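Local atomic coordinates of mosquitocidal toxin (Bacillus sphaericus, PDB entry 2CB4), a protein that probably acts as an ADP-ribosyltransferase, the chain here being the catalytic domain of a larger insecticidal toxin directed at mosquitoes. Residues Arg77-Pro85 and Tyr253-Ala261; Pro105-Asn113 and Thr117-Ser125. The protein carries 1 engineered substitution. All blocks are in the same frame, centred on the assembly; numbering follows the deposited sequence.

Contact 1 of 2, residues Arg77-Pro85 and Tyr253-Ala261; sequences RLLRWDRRP and YNQDFDMFA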
# COMPACT_ATOMS: atom_id res chain seq x y z
N ARG A 77 -9.83 -48.30 1.94
CA ARG A 77 -9.77 -47.53 0.71
C ARG A 77 -10.76 -46.36 0.76
O ARG A 77 -12.00 -46.56 0.90
CB ARG A 77 -10.07 -48.43 -0.48
CG ARG A 77 -9.87 -47.75 -1.82
CD ARG A 77 -9.87 -48.79 -2.92
NE ARG A 77 -9.71 -48.19 -4.24
CZ ARG A 77 -10.70 -48.01 -5.10
NH1 ARG A 77 -11.94 -48.38 -4.79
NH2 ARG A 77 -10.46 -47.46 -6.29
N LEU A 78 -10.21 -45.16 0.67
CA LEU A 78 -11.01 -43.93 0.72
C LEU A 78 -11.01 -43.21 -0.63
O LEU A 78 -10.10 -43.38 -1.46
CB LEU A 78 -10.49 -42.98 1.81
CG LEU A 78 -10.40 -43.56 3.22
CD1 LEU A 78 -9.62 -42.58 4.11
CD2 LEU A 78 -11.83 -43.76 3.74
N LEU A 79 -12.06 -42.44 -0.86
CA LEU A 79 -12.22 -41.70 -2.11
C LEU A 79 -12.55 -40.26 -1.83
O LEU A 79 -13.21 -39.93 -0.84
CB LEU A 79 -13.37 -42.31 -2.94
CG LEU A 79 -13.33 -43.81 -3.27
CD1 LEU A 79 -14.66 -44.17 -3.94
CD2 LEU A 79 -12.14 -44.12 -4.20
N ARG A 80 -12.14 -39.40 -2.74
CA ARG A 80 -12.46 -37.98 -2.65
C ARG A 80 -12.72 -37.40 -4.04
O ARG A 80 -11.87 -37.47 -4.92
CB ARG A 80 -11.40 -37.15 -1.93
CG ARG A 80 -11.77 -35.71 -1.97
CD ARG A 80 -11.02 -34.85 -1.00
NE ARG A 80 -11.25 -33.46 -1.34
CZ ARG A 80 -12.05 -32.62 -0.69
NH1 ARG A 80 -12.70 -32.99 0.41
NH2 ARG A 80 -12.18 -31.39 -1.13
N TRP A 81 -13.90 -36.84 -4.22
CA TRP A 81 -14.30 -36.19 -5.47
C TRP A 81 -13.79 -34.77 -5.37
O TRP A 81 -14.07 -34.07 -4.39
CB TRP A 81 -15.83 -36.15 -5.57
CG TRP A 81 -16.41 -37.52 -5.79
CD1 TRP A 81 -16.98 -38.36 -4.84
CD2 TRP A 81 -16.53 -38.20 -7.04
NE1 TRP A 81 -17.40 -39.52 -5.43
CE2 TRP A 81 -17.14 -39.47 -6.78
CE3 TRP A 81 -16.13 -37.90 -8.36
CZ2 TRP A 81 -17.40 -40.40 -7.80
CZ3 TRP A 81 -16.41 -38.83 -9.37
CH2 TRP A 81 -17.05 -40.06 -9.08
N ASP A 82 -13.06 -34.33 -6.39
CA ASP A 82 -12.50 -32.97 -6.37
C ASP A 82 -12.37 -32.45 -7.79
O ASP A 82 -12.04 -33.21 -8.72
CB ASP A 82 -11.11 -32.97 -5.66
CG ASP A 82 -10.80 -31.65 -4.96
OD1 ASP A 82 -10.68 -30.62 -5.66
OD2 ASP A 82 -10.67 -31.60 -3.71
N ARG A 83 -12.63 -31.15 -7.96
CA ARG A 83 -12.52 -30.52 -9.29
C ARG A 83 -11.06 -30.14 -9.61
O ARG A 83 -10.76 -29.88 -10.76
CB ARG A 83 -13.45 -29.29 -9.42
CG ARG A 83 -14.98 -29.58 -9.26
CD ARG A 83 -15.62 -29.93 -10.58
NE ARG A 83 -16.98 -30.48 -10.48
CZ ARG A 83 -17.64 -30.98 -11.52
NH1 ARG A 83 -17.08 -30.92 -12.71
NH2 ARG A 83 -18.82 -31.52 -11.41
N ARG A 84 -10.17 -30.14 -8.61
CA ARG A 84 -8.76 -29.80 -8.79
C ARG A 84 -7.96 -30.95 -9.40
O ARG A 84 -8.13 -32.09 -9.02
CB ARG A 84 -8.14 -29.25 -7.50
CG ARG A 84 -8.82 -27.97 -7.01
CD ARG A 84 -8.37 -27.62 -5.58
NE ARG A 84 -8.88 -28.61 -4.62
CZ ARG A 84 -8.44 -28.77 -3.39
NH1 ARG A 84 -7.47 -27.98 -2.92
NH2 ARG A 84 -8.96 -29.72 -2.61
N PRO A 85 -7.08 -30.63 -10.36
CA PRO A 85 -6.32 -31.67 -11.06
C PRO A 85 -5.06 -32.15 -10.37
O PRO A 85 -4.59 -31.55 -9.40
CB PRO A 85 -6.01 -31.00 -12.40
CG PRO A 85 -5.82 -29.52 -12.00
CD PRO A 85 -6.75 -29.26 -10.87
N TYR A 253 -13.78 -19.77 -4.65
CA TYR A 253 -14.17 -21.14 -5.08
C TYR A 253 -14.22 -22.04 -3.85
O TYR A 253 -13.37 -21.94 -2.95
CB TYR A 253 -13.19 -21.67 -6.16
CG TYR A 253 -12.96 -23.18 -6.28
CD1 TYR A 253 -13.90 -24.01 -6.91
CD2 TYR A 253 -11.76 -23.76 -5.82
CE1 TYR A 253 -13.68 -25.41 -7.02
CE2 TYR A 253 -11.53 -25.14 -5.95
CZ TYR A 253 -12.49 -25.95 -6.54
OH TYR A 253 -12.27 -27.30 -6.65
N ASN A 254 -15.22 -22.90 -3.78
CA ASN A 254 -15.30 -23.81 -2.64
C ASN A 254 -14.87 -25.20 -3.13
O ASN A 254 -15.61 -25.89 -3.80
CB ASN A 254 -16.72 -23.83 -2.06
CG ASN A 254 -16.85 -24.71 -0.84
OD1 ASN A 254 -15.91 -25.42 -0.45
ND2 ASN A 254 -18.03 -24.73 -0.28
N GLN A 255 -13.64 -25.56 -2.79
CA GLN A 255 -13.05 -26.86 -3.16
C GLN A 255 -13.81 -28.05 -2.57
O GLN A 255 -13.67 -29.18 -3.06
CB GLN A 255 -11.59 -26.91 -2.73
CG GLN A 255 -11.42 -26.82 -1.24
CD GLN A 255 -10.13 -26.20 -0.84
OE1 GLN A 255 -9.77 -25.16 -1.34
NE2 GLN A 255 -9.42 -26.85 0.07
N ASP A 256 -14.64 -27.80 -1.55
CA ASP A 256 -15.42 -28.88 -0.91
C ASP A 256 -16.88 -28.93 -1.35
O ASP A 256 -17.67 -29.66 -0.77
CB ASP A 256 -15.43 -28.76 0.63
CG ASP A 256 -14.05 -28.86 1.25
OD1 ASP A 256 -13.14 -29.43 0.59
OD2 ASP A 256 -13.88 -28.39 2.39
N PHE A 257 -17.27 -28.15 -2.35
CA PHE A 257 -18.66 -28.14 -2.75
C PHE A 257 -19.17 -29.53 -3.11
O PHE A 257 -20.28 -29.92 -2.74
CB PHE A 257 -18.89 -27.14 -3.91
CG PHE A 257 -20.35 -26.80 -4.14
CD1 PHE A 257 -21.02 -25.92 -3.27
CD2 PHE A 257 -21.06 -27.40 -5.19
CE1 PHE A 257 -22.38 -25.63 -3.46
CE2 PHE A 257 -22.41 -27.09 -5.40
CZ PHE A 257 -23.07 -26.20 -4.54
N ASP A 258 -18.37 -30.27 -3.85
CA ASP A 258 -18.73 -31.61 -4.29
C ASP A 258 -18.53 -32.74 -3.27
O ASP A 258 -18.65 -33.90 -3.62
CB ASP A 258 -18.03 -31.93 -5.60
CG ASP A 258 -18.65 -31.18 -6.77
OD1 ASP A 258 -19.91 -31.14 -6.86
OD2 ASP A 258 -17.88 -30.54 -7.52
N MSE A 259 -18.24 -32.38 -2.03
CA MSE A 259 -18.07 -33.35 -0.95
C MSE A 259 -19.01 -33.06 0.24
O MSE A 259 -18.85 -33.64 1.30
CB MSE A 259 -16.60 -33.49 -0.47
CG MSE A 259 -15.73 -34.37 -1.37
SE MSE A 259 -16.26 -36.17 -1.66
CE MSE A 259 -15.69 -36.65 0.04
N PHE A 260 -19.95 -32.13 0.07
CA PHE A 260 -20.91 -31.76 1.11
C PHE A 260 -22.07 -32.74 0.91
O PHE A 260 -22.54 -32.93 -0.22
CB PHE A 260 -21.38 -30.31 0.90
CG PHE A 260 -22.36 -29.83 1.94
CD1 PHE A 260 -22.22 -30.22 3.28
CD2 PHE A 260 -23.43 -29.02 1.58
CE1 PHE A 260 -23.13 -29.80 4.24
CE2 PHE A 260 -24.36 -28.58 2.53
CZ PHE A 260 -24.21 -28.97 3.87
N ALA A 261 -22.52 -33.38 1.99
CA ALA A 261 -23.57 -34.40 1.89
C ALA A 261 -24.80 -34.14 1.02
O ALA A 261 -25.13 -34.98 0.18
CB ALA A 261 -23.92 -35.00 3.25
O HOH W 1 -15.08 -31.51 -3.59
O HOH W 2 -13.65 -29.47 -5.93
O HOH W 3 -8.52 -29.96 0.01

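Contact 2 of 2, residues Pro105-Asn113 and Thr117-Ser125; sequences PVEDTHLLN and TNSPSIFVS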
# COMPACT_ATOMS: atom_id res chain seq x y z
N PRO A 105 -12.33 -21.52 20.13
CA PRO A 105 -13.50 -22.34 19.80
C PRO A 105 -14.28 -21.79 18.59
O PRO A 105 -15.50 -22.02 18.45
CB PRO A 105 -14.35 -22.29 21.08
CG PRO A 105 -13.99 -20.97 21.74
CD PRO A 105 -12.58 -20.59 21.27
N VAL A 106 -13.56 -21.08 17.71
CA VAL A 106 -14.14 -20.52 16.49
C VAL A 106 -14.72 -21.68 15.66
O VAL A 106 -14.65 -22.86 16.06
CB VAL A 106 -13.05 -19.77 15.65
CG1 VAL A 106 -12.65 -18.50 16.35
CG2 VAL A 106 -11.83 -20.66 15.45
N GLU A 107 -15.26 -21.35 14.49
CA GLU A 107 -15.82 -22.36 13.61
C GLU A 107 -14.78 -23.32 12.99
O GLU A 107 -15.14 -24.39 12.52
CB GLU A 107 -16.64 -21.70 12.49
CG GLU A 107 -17.91 -21.00 12.97
CD GLU A 107 -18.87 -21.94 13.68
OE1 GLU A 107 -19.42 -22.83 12.99
OE2 GLU A 107 -19.08 -21.78 14.91
N ASP A 108 -13.51 -22.91 12.99
CA ASP A 108 -12.42 -23.70 12.41
C ASP A 108 -12.42 -25.16 12.79
O ASP A 108 -12.13 -26.03 11.97
CB ASP A 108 -11.05 -23.10 12.77
CG ASP A 108 -10.87 -21.67 12.28
OD1 ASP A 108 -11.82 -21.10 11.69
OD2 ASP A 108 -9.78 -21.10 12.50
N THR A 109 -12.71 -25.43 14.06
CA THR A 109 -12.72 -26.79 14.60
C THR A 109 -14.09 -27.31 14.91
O THR A 109 -14.24 -28.39 15.44
CB THR A 109 -11.84 -26.91 15.89
OG1 THR A 109 -12.25 -25.91 16.84
CG2 THR A 109 -10.38 -26.69 15.54
N HIS A 110 -15.11 -26.54 14.55
CA HIS A 110 -16.48 -26.95 14.80
C HIS A 110 -16.94 -28.05 13.86
O HIS A 110 -17.56 -27.82 12.82
CB HIS A 110 -17.43 -25.75 14.81
CG HIS A 110 -18.74 -26.05 15.46
ND1 HIS A 110 -19.45 -25.11 16.18
CD2 HIS A 110 -19.46 -27.21 15.53
CE1 HIS A 110 -20.57 -25.66 16.64
NE2 HIS A 110 -20.59 -26.94 16.27
N LEU A 111 -16.67 -29.29 14.27
CA LEU A 111 -17.00 -30.47 13.50
C LEU A 111 -18.43 -30.66 13.06
O LEU A 111 -18.68 -31.01 11.90
CB LEU A 111 -16.45 -31.73 14.19
CG LEU A 111 -16.63 -33.05 13.40
CD1 LEU A 111 -15.95 -32.96 12.04
CD2 LEU A 111 -16.07 -34.21 14.21
N LEU A 112 -19.38 -30.48 13.97
CA LEU A 112 -20.80 -30.67 13.62
C LEU A 112 -21.30 -29.62 12.63
O LEU A 112 -22.08 -29.94 11.75
CB LEU A 112 -21.69 -30.71 14.87
CG LEU A 112 -21.77 -32.09 15.54
CD1 LEU A 112 -22.46 -31.98 16.89
CD2 LEU A 112 -22.44 -33.14 14.65
N ASN A 113 -20.81 -28.39 12.76
CA ASN A 113 -21.22 -27.35 11.85
C ASN A 113 -20.62 -27.59 10.49
O ASN A 113 -21.27 -27.36 9.44
CB ASN A 113 -20.79 -25.98 12.36
CG ASN A 113 -21.78 -25.38 13.30
OD1 ASN A 113 -22.85 -25.98 13.63
ND2 ASN A 113 -21.47 -24.21 13.76
N THR A 117 -23.24 -27.90 7.59
CA THR A 117 -23.34 -26.70 6.78
C THR A 117 -22.25 -26.48 5.74
O THR A 117 -22.42 -25.64 4.84
CB THR A 117 -23.31 -25.44 7.70
OG1 THR A 117 -21.96 -25.18 8.10
CG2 THR A 117 -24.16 -25.61 8.95
N ASN A 118 -21.13 -27.19 5.89
CA ASN A 118 -19.99 -27.03 4.99
C ASN A 118 -19.23 -25.73 5.18
O ASN A 118 -18.58 -25.25 4.26
CB ASN A 118 -20.37 -27.19 3.52
CG ASN A 118 -19.20 -27.74 2.67
OD1 ASN A 118 -18.30 -28.45 3.17
ND2 ASN A 118 -19.22 -27.41 1.39
N SER A 119 -19.30 -25.17 6.37
CA SER A 119 -18.59 -23.95 6.71
C SER A 119 -17.07 -24.24 6.63
O SER A 119 -16.65 -25.37 6.81
CB SER A 119 -18.99 -23.55 8.15
OG SER A 119 -18.95 -24.69 9.03
N PRO A 120 -16.26 -23.22 6.36
CA PRO A 120 -14.80 -23.41 6.26
C PRO A 120 -14.21 -23.92 7.56
O PRO A 120 -14.53 -23.42 8.64
CB PRO A 120 -14.27 -21.99 5.98
CG PRO A 120 -15.46 -21.22 5.53
CD PRO A 120 -16.67 -21.83 6.12
N SER A 121 -13.32 -24.90 7.45
CA SER A 121 -12.72 -25.47 8.64
C SER A 121 -11.40 -26.11 8.30
O SER A 121 -10.94 -26.04 7.16
CB SER A 121 -13.67 -26.52 9.20
OG SER A 121 -13.72 -27.66 8.37
N ILE A 122 -10.79 -26.72 9.30
CA ILE A 122 -9.52 -27.43 9.16
C ILE A 122 -9.75 -28.89 8.71
O ILE A 122 -8.79 -29.65 8.56
CB ILE A 122 -8.74 -27.47 10.50
CG1 ILE A 122 -9.55 -28.18 11.60
CG2 ILE A 122 -8.33 -26.06 10.94
CD1 ILE A 122 -8.67 -28.80 12.72
N PHE A 123 -11.00 -29.28 8.50
CA PHE A 123 -11.33 -30.65 8.10
C PHE A 123 -11.40 -30.88 6.59
O PHE A 123 -11.89 -30.05 5.81
CB PHE A 123 -12.69 -31.10 8.70
CG PHE A 123 -12.81 -30.86 10.18
CD1 PHE A 123 -12.12 -31.65 11.10
CD2 PHE A 123 -13.63 -29.82 10.67
CE1 PHE A 123 -12.21 -31.38 12.47
CE2 PHE A 123 -13.73 -29.56 12.03
CZ PHE A 123 -13.02 -30.34 12.93
N VAL A 124 -10.97 -32.09 6.18
CA VAL A 124 -11.07 -32.48 4.78
C VAL A 124 -11.86 -33.77 4.74
O VAL A 124 -11.61 -34.66 5.47
CB VAL A 124 -9.64 -32.65 4.12
CG1 VAL A 124 -9.73 -33.40 2.78
CG2 VAL A 124 -9.00 -31.33 3.95
N SER A 125 -12.86 -33.87 3.91
CA SER A 125 -13.61 -35.12 3.89
C SER A 125 -13.16 -36.12 2.86
O SER A 125 -12.62 -35.77 1.83
CB SER A 125 -15.11 -34.83 3.61
OG SER A 125 -15.68 -34.31 4.79
O HOH W 4 -16.66 -25.14 10.49

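Contact 1 of 2, residues Arg77-Pro85 and Tyr253-Ala261
The end of strand 78-82 runs beside an irregular loop, a type I turn from Asn254 to Phe257 running into the 3-10 segment 257-259, with the Trp81 and Asp258 CA atoms 6.5 Å apart; no backbone hydrogen bond joins them directly, and water 1 lies between Trp81 O and Gln255 O. Arg80 CG stands anti to the backbone N (chi1 176°), and the extended chain carries the guanidinium out to the loop. There NH2 donates to Asp256 OD1 (2.8 Å), almost in line with its C-O bond, while Met259 CG, part of a selenomethionine, covers one guanidinium face. Arg80 NE and NH2 both turn to Asp82 OD2, at 3.1 and 3.0 Å, NE using its anti lone pair. Arg84 spans both Asp82 oxygens on their syn side, NE to OD1 and NH2 to OD2; Arg84 N also reaches OD1, closing an Asx turn. Five bonds from two arginines thus fix the rotation of this buried carboxylate. Strand 78-82 carries Arg80, probably the arginine of the R-S-E signature, which contacts NAD in relatives; Asp256, salt-bridged to it, places the 253-261 loop beside the probable NAD site. Gln255 lays CB over one face of the Arg84 guanidinium, 3.7 Å from CZ, its amide stacked at 27° to that plane. Tyr253 OH packs on Arg84 CG, and water 2 connects the Tyr253 hydroxyl to Arg83 N. Arg83, bent at chi2 (-89°), brings NE to Asp258 OD2 (3.1 Å); OD2 lies in the guanidinium plane, while NE comes from above the carboxylate plane. Ser145 binds Arg83 NH2 and Asp258 OD1, and Arg83 NH1 goes to Asn148 O and Asp243. At the Trp81 ring edge, Met259 SE approaches CD1 to 3.9 Å, a Met-aromatic contact, while Trp81 NE1 bonds to Trp141 O.

Contact 2 of 2, residues Pro105-Asn113 and Thr117-Ser125
Two close approaches join the segments, Asp108 to Ser121 (CA atoms 4.2 Å apart) and Asn113 to Thr117. The first brings the turn before helix 111-117 of the ADP-ribosyltransferase fold against the start of strand 123-131; the second is the last turn of that helix, and Asn118, with positive phi, ends the helical run. Ile122 N donates to Asp108 O (3.1 Å) in the carbonyl plane. At the helix end, Asn113 O accepts from both Thr117 N and Thr117 OG1, at 2.8 and 2.7 Å, the two arriving from opposite faces of its plane. A chi1 of 78° sets OG1 between the backbone N and the carbonyl carbon, where it also accepts from Ser119 N in an ST turn. Phe123 fills the middle of the contact. Leu111 CD1 sits squarely over one ring face, 3.9 Å from the centroid, in a CH-pi contact, and Ile122 CG1 covers the opposite face; Thr109 O meets the ring edge in plane, close to CZ. Beyond them Thr109 CG2 touches Ile122 CD1; from helix 36-44, Leu39 touches Thr109 and Ile122, and Ile43 touches Phe123. Asn113 ND2 holds Glu107 OE1 within the first segment, a straight bond on the syn lone pair. Water 4 bridges the segments between Glu107 O (2.6 Å) and Ser119 OG (2.8 Å).

Contacts 1 and 2 have centres 15 Å apart and meet in one sheet, where strands 78-82 and 123-131 are antiparallel neighbours. Arg80 NH1 of contact 1 probably donates to Ser125 O of contact 2 (3.1 Å), joining what are probably the arginine and the first serine of the R-S-E signature. Ser125 OG in turn bonds to Gln180, the engineered residue, which takes the place of a glutamate probably central to catalysis. Away from the strands, Phe260 CD1 packs 3.6 Å from Asn118 CB, so the loop of contact 1 also leans on the helix-to-strand turn of contact 2. Both contacts touch a second subunit.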